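Local coordinates for protein methyltransferase (Streptomyces avermitilis, PDB 3GIW) that binds S-adenosyl-L-homocysteine and is probably an S-adenosylmethionine-dependent methyltransferase with a Rossmann-like fold, its substrate unknown, at residues Val183-Leu186 and Leu187-Pro191; Leu156-Thr159 and Arg160-Leu164. All coordinates share one frame; numbering follows the deposited sequence.

Contacts 1 and 2 are both local turns, about 10 Å apart between centres, at one end of the central sheet. Contact 2 (156-164) leads into strand 163-167. Contact 1 (183-191) ends helix 179-187, the next regular element of the chain, ahead of strand 195-201. Both are partly buried: L156, V162, L186, L187 and L190 are buried, while R185, E188, T159 and R160 are exposed. Both have a turn closed by a backbone bond and an apolar side. Contact 2 alone adds a polar cluster across its segments, centred on the D157 carboxylate. The two turns touch where the ring of P191 packs on the backbone of 158-161, with P191 CG 3.2 Å from R160 O.

Contact 1 (Val183-Leu186 and Leu187-Pro191); sequences VRRL and LEPLP
L187 N hydrogen-bonds to V183 O at 3.1 Å, in the last turn of helix 179-187. Its N-H also leans weakly towards R184 O. E188 N continues the pattern with two weak bonds, to R184 O and R185 O. Such shared, bent bonds fit a helix that is coming to its end. P189 has no N-H to offer. Its ring instead brings CD to 3.4 Å from R185 O. The chain then folds into a type I beta turn from L187 to L190, closed by L190 N on L187 O at 3.0 Å. L186 O has P189 CD and L190 CG near it. This buried carbonyl oxygen has no hydrogen-bond partner in the model.

The side chains pack along the same turn. R184 and L187 run side by side in the same direction. L187 CD2 lies 3.8 Å from R184 NE, and the aliphatic CD of R184 is also close. The R184 chain is bent at chi2 and chi3, and its NH1 bonds to the carbonyl oxygens of F235 and E237. R185 sends CG anti to its backbone N (chi1 179°) and bends at chi2 (58°). This brings its guanidinium back beside the turn. NH1 reaches P189 CD at 3.9 Å, with the CD near the guanidinium plane. The charged ends of R185 and E188 do not meet: NH1 and OE1 are 6.4 Å apart.

Around the contact, K276 NZ bonds to the carbonyl oxygens of L187 and L190, and L187 packs on L239. R185, L186 and P189 touch helix 143-147, L186 and L190 rest on L164 of strand 163-167, and the L186 side chain is about 5 Å from that of M140, which binds S-adenosyl-L-homocysteine, a ligand absent from this model.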
loop_
_atom_site.group_PDB
_atom_site.type_symbol
_atom_site.label_atom_id
_atom_site.label_comp_id
_atom_site.label_asym_id
_atom_site.label_seq_id
_atom_site.Cartn_x
_atom_site.Cartn_y
_atom_site.Cartn_z
ATOM N N VAL A 183 9.550 -8.421 2.971
ATOM C CA VAL A 183 9.358 -7.146 3.646
ATOM C C VAL A 183 10.518 -6.848 4.603
ATOM O O VAL A 183 11.053 -5.709 4.612
ATOM C CB VAL A 183 8.000 -7.109 4.360
ATOM C CG1 VAL A 183 7.961 -5.935 5.350
ATOM C CG2 VAL A 183 6.882 -7.048 3.351
ATOM N N ARG A 184 10.922 -7.837 5.387
ATOM C CA ARG A 184 11.963 -7.608 6.366
ATOM C C ARG A 184 13.328 -7.425 5.678
ATOM O O ARG A 184 14.190 -6.742 6.220
ATOM C CB ARG A 184 11.896 -8.661 7.477
ATOM C CG ARG A 184 10.497 -8.536 8.204
ATOM C CD ARG A 184 10.267 -7.141 8.876
ATOM N NE ARG A 184 11.240 -7.025 9.973
ATOM C CZ ARG A 184 10.994 -7.300 11.245
ATOM N NH1 ARG A 184 9.778 -7.610 11.636
ATOM N NH2 ARG A 184 11.981 -7.218 12.139
ATOM N N ARG A 185 13.541 -7.995 4.501
ATOM C CA ARG A 185 14.762 -7.729 3.725
ATOM C C ARG A 185 14.831 -6.274 3.242
ATOM O O ARG A 185 15.894 -5.659 3.248
ATOM C CB ARG A 185 14.850 -8.675 2.531
ATOM C CG ARG A 185 16.042 -8.493 1.633
ATOM C CD ARG A 185 17.385 -8.659 2.404
ATOM N NE ARG A 185 18.519 -8.325 1.545
ATOM C CZ ARG A 185 19.049 -7.108 1.423
ATOM N NH1 ARG A 185 18.590 -6.106 2.133
ATOM N NH2 ARG A 185 20.078 -6.896 0.591
ATOM N N LEU A 186 13.700 -5.710 2.850
ATOM C CA LEU A 186 13.643 -4.285 2.526
ATOM C C LEU A 186 13.869 -3.365 3.717
ATOM O O LEU A 186 14.405 -2.251 3.553
ATOM C CB LEU A 186 12.303 -3.920 1.853
ATOM C CG LEU A 186 12.086 -4.564 0.486
ATOM C CD1 LEU A 186 10.602 -4.501 0.060
ATOM C CD2 LEU A 186 12.989 -3.908 -0.542
ATOM N N LEU A 187 13.481 -3.806 4.903
ATOM C CA LEU A 187 13.644 -2.990 6.108
ATOM C C LEU A 187 15.102 -3.029 6.628
ATOM O O LEU A 187 15.548 -2.113 7.319
ATOM C CB LEU A 187 12.660 -3.471 7.195
ATOM C CG LEU A 187 12.489 -2.601 8.469
ATOM C CD1 LEU A 187 12.019 -1.177 8.182
ATOM C CD2 LEU A 187 11.493 -3.276 9.423
ATOM N N GLU A 188 15.837 -4.102 6.326
ATOM C CA GLU A 188 17.200 -4.314 6.839
ATOM C C GLU A 188 18.101 -3.085 6.725
ATOM O O GLU A 188 18.709 -2.689 7.729
ATOM C CB GLU A 188 17.855 -5.503 6.122
ATOM C CG GLU A 188 17.390 -6.845 6.588
ATOM C CD GLU A 188 17.926 -7.228 7.948
ATOM O OE1 GLU A 188 18.800 -6.493 8.479
ATOM O OE2 GLU A 188 17.464 -8.277 8.479
ATOM N N PRO A 189 18.233 -2.503 5.513
ATOM C CA PRO A 189 19.183 -1.361 5.356
ATOM C C PRO A 189 18.727 -0.028 5.940
ATOM O O PRO A 189 19.481 0.963 5.902
ATOM C CB PRO A 189 19.322 -1.233 3.839
ATOM C CG PRO A 189 18.048 -1.728 3.300
ATOM C CD PRO A 189 17.666 -2.881 4.204
ATOM N N LEU A 190 17.504 0.038 6.437
ATOM C CA LEU A 190 16.985 1.294 6.941
ATOM C C LEU A 190 17.490 1.410 8.386
ATOM O O LEU A 190 17.557 0.427 9.110
ATOM C CB LEU A 190 15.459 1.309 6.822
ATOM C CG LEU A 190 14.945 0.976 5.422
ATOM C CD1 LEU A 190 13.411 1.128 5.313
ATOM C CD2 LEU A 190 15.614 1.840 4.370
ATOM N N PRO A 191 17.894 2.606 8.797
ATOM C CA PRO A 191 18.431 2.777 10.158
ATOM C C PRO A 191 17.414 2.722 11.295
ATOM O O PRO A 191 16.200 2.839 11.089
ATOM C CB PRO A 191 19.069 4.171 10.113
ATOM C CG PRO A 191 18.395 4.847 9.003
ATOM C CD PRO A 191 17.923 3.854 8.019
#

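Contact 2 (Leu156-Thr159 and Arg160-Leu164); sequences LDLT and RPVAL
An Asx turn at D157 sits inside a type I beta turn, D157 to R160, just before strand 163-167 of the Rossmann-like sheet. R160 N closes the beta turn on D157 O at 3.1 Å, with an N-H...O angle of 157°. The donor lies above the carbonyl plane.

The D157 carboxylate does the rest of the polar work. Its CG is anti to the backbone N (chi1 177°), which turns the carboxylate towards the residues that follow. OD1 is gripped twice by T159. The backbone N comes to it at 2.9 Å on the anti side, and the hydroxyl OG1 comes at 2.6 Å on the syn side. Both donors approach from the same face of the carboxylate. Together they should limit its rotation.

OD2 is left to face R160, whose chain is extended from CG to NE and crosses D157. The salt bridge is made through NE alone, with D157 OD2 to R160 NE at 3.0 Å and an N-H...O angle of 136°. OD2 lies in the guanidinium plane, but NE stands above the carboxylate plane, and the two planes are nearly perpendicular. This is therefore not a flat, two-pronged pair. The link lies at the surface. It may still favour a charged D157 and balance part of that charge.

The same turn also has an apolar side. V162 turns towards the preceding residues; its CG1 meets L156 and its CG2 meets L158. Q81, at the start of strand 81-85, accepts from D157 N through OE1 and donates to P161 O through NE2. L158 and V162 also touch L190 of contact 1. Within this apolar patch, L158 CD2 lies 4.0 Å from V162 CG2, and L156 CD1 lies 4.4 Å from V162 CG1.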
loop_
_atom_site.group_PDB
_atom_site.type_symbol
_atom_site.label_atom_id
_atom_site.label_comp_id
_atom_site.label_asym_id
_atom_site.label_seq_id
_atom_site.Cartn_x
_atom_site.Cartn_y
_atom_site.Cartn_z
ATOM N N LEU A 156 17.032 8.981 -1.755
ATOM C CA LEU A 156 17.047 8.723 -0.325
ATOM C C LEU A 156 18.470 8.584 0.226
ATOM O O LEU A 156 19.380 8.099 -0.458
ATOM C CB LEU A 156 16.278 7.455 -0.001
ATOM C CG LEU A 156 14.840 7.372 -0.516
ATOM C CD1 LEU A 156 14.201 6.039 -0.074
ATOM C CD2 LEU A 156 14.032 8.613 -0.101
ATOM N N ASP A 157 18.635 8.999 1.480
ATOM C CA ASP A 157 19.843 8.790 2.261
ATOM C C ASP A 157 19.562 7.670 3.237
ATOM O O ASP A 157 18.851 7.851 4.238
ATOM C CB ASP A 157 20.167 10.091 2.990
ATOM C CG ASP A 157 21.368 9.997 3.893
ATOM O OD1 ASP A 157 21.861 8.889 4.183
ATOM O OD2 ASP A 157 21.842 11.088 4.338
ATOM N N LEU A 158 20.079 6.482 2.985
ATOM C CA LEU A 158 19.750 5.324 3.827
ATOM C C LEU A 158 20.499 5.270 5.162
ATOM O O LEU A 158 20.378 4.289 5.915
ATOM C CB LEU A 158 19.917 4.012 3.053
ATOM C CG LEU A 158 19.088 3.892 1.758
ATOM C CD1 LEU A 158 19.276 2.470 1.198
ATOM C CD2 LEU A 158 17.607 4.219 2.019
ATOM N N THR A 159 21.246 6.337 5.472
ATOM C CA THR A 159 21.780 6.535 6.815
ATOM C C THR A 159 20.879 7.395 7.705
ATOM O O THR A 159 21.209 7.664 8.872
ATOM C CB THR A 159 23.224 7.132 6.792
ATOM O OG1 THR A 159 23.199 8.519 6.439
ATOM C CG2 THR A 159 24.168 6.357 5.811
ATOM N N ARG A 160 19.721 7.782 7.185
ATOM C CA ARG A 160 18.740 8.556 7.966
ATOM C C ARG A 160 17.391 7.838 7.907
ATOM O O ARG A 160 17.174 7.046 7.012
ATOM C CB ARG A 160 18.621 9.990 7.456
ATOM C CG ARG A 160 19.909 10.782 7.682
ATOM C CD ARG A 160 19.966 12.053 6.864
ATOM N NE ARG A 160 21.330 12.594 6.829
ATOM C CZ ARG A 160 21.882 13.268 7.822
ATOM N NH1 ARG A 160 21.200 13.471 8.936
ATOM N NH2 ARG A 160 23.132 13.712 7.713
ATOM N N PRO A 161 16.503 8.056 8.896
ATOM C CA PRO A 161 15.267 7.288 8.938
ATOM C C PRO A 161 14.447 7.366 7.653
ATOM O O PRO A 161 14.313 8.418 7.019
ATOM C CB PRO A 161 14.527 7.888 10.133
ATOM C CG PRO A 161 15.627 8.437 11.007
ATOM C CD PRO A 161 16.630 8.976 10.045
ATOM N N VAL A 162 13.835 6.227 7.338
ATOM C CA VAL A 162 12.927 6.066 6.203
ATOM C C VAL A 162 11.660 5.335 6.685
ATOM O O VAL A 162 11.753 4.431 7.519
ATOM C CB VAL A 162 13.608 5.183 5.117
ATOM C CG1 VAL A 162 12.687 4.899 3.942
ATOM C CG2 VAL A 162 14.899 5.852 4.533
ATOM N N ALA A 163 10.483 5.754 6.195
ATOM C CA ALA A 163 9.257 4.953 6.344
ATOM C C ALA A 163 9.059 4.083 5.107
ATOM O O ALA A 163 8.931 4.608 3.985
ATOM C CB ALA A 163 8.049 5.823 6.526
ATOM N N LEU A 164 9.048 2.778 5.334
ATOM C CA LEU A 164 8.792 1.766 4.335
ATOM C C LEU A 164 7.285 1.532 4.357
ATOM O O LEU A 164 6.755 1.030 5.350
ATOM C CB LEU A 164 9.547 0.483 4.659
ATOM C CG LEU A 164 9.361 -0.685 3.704
ATOM C CD1 LEU A 164 9.857 -0.393 2.291
ATOM C CD2 LEU A 164 10.053 -1.948 4.248
#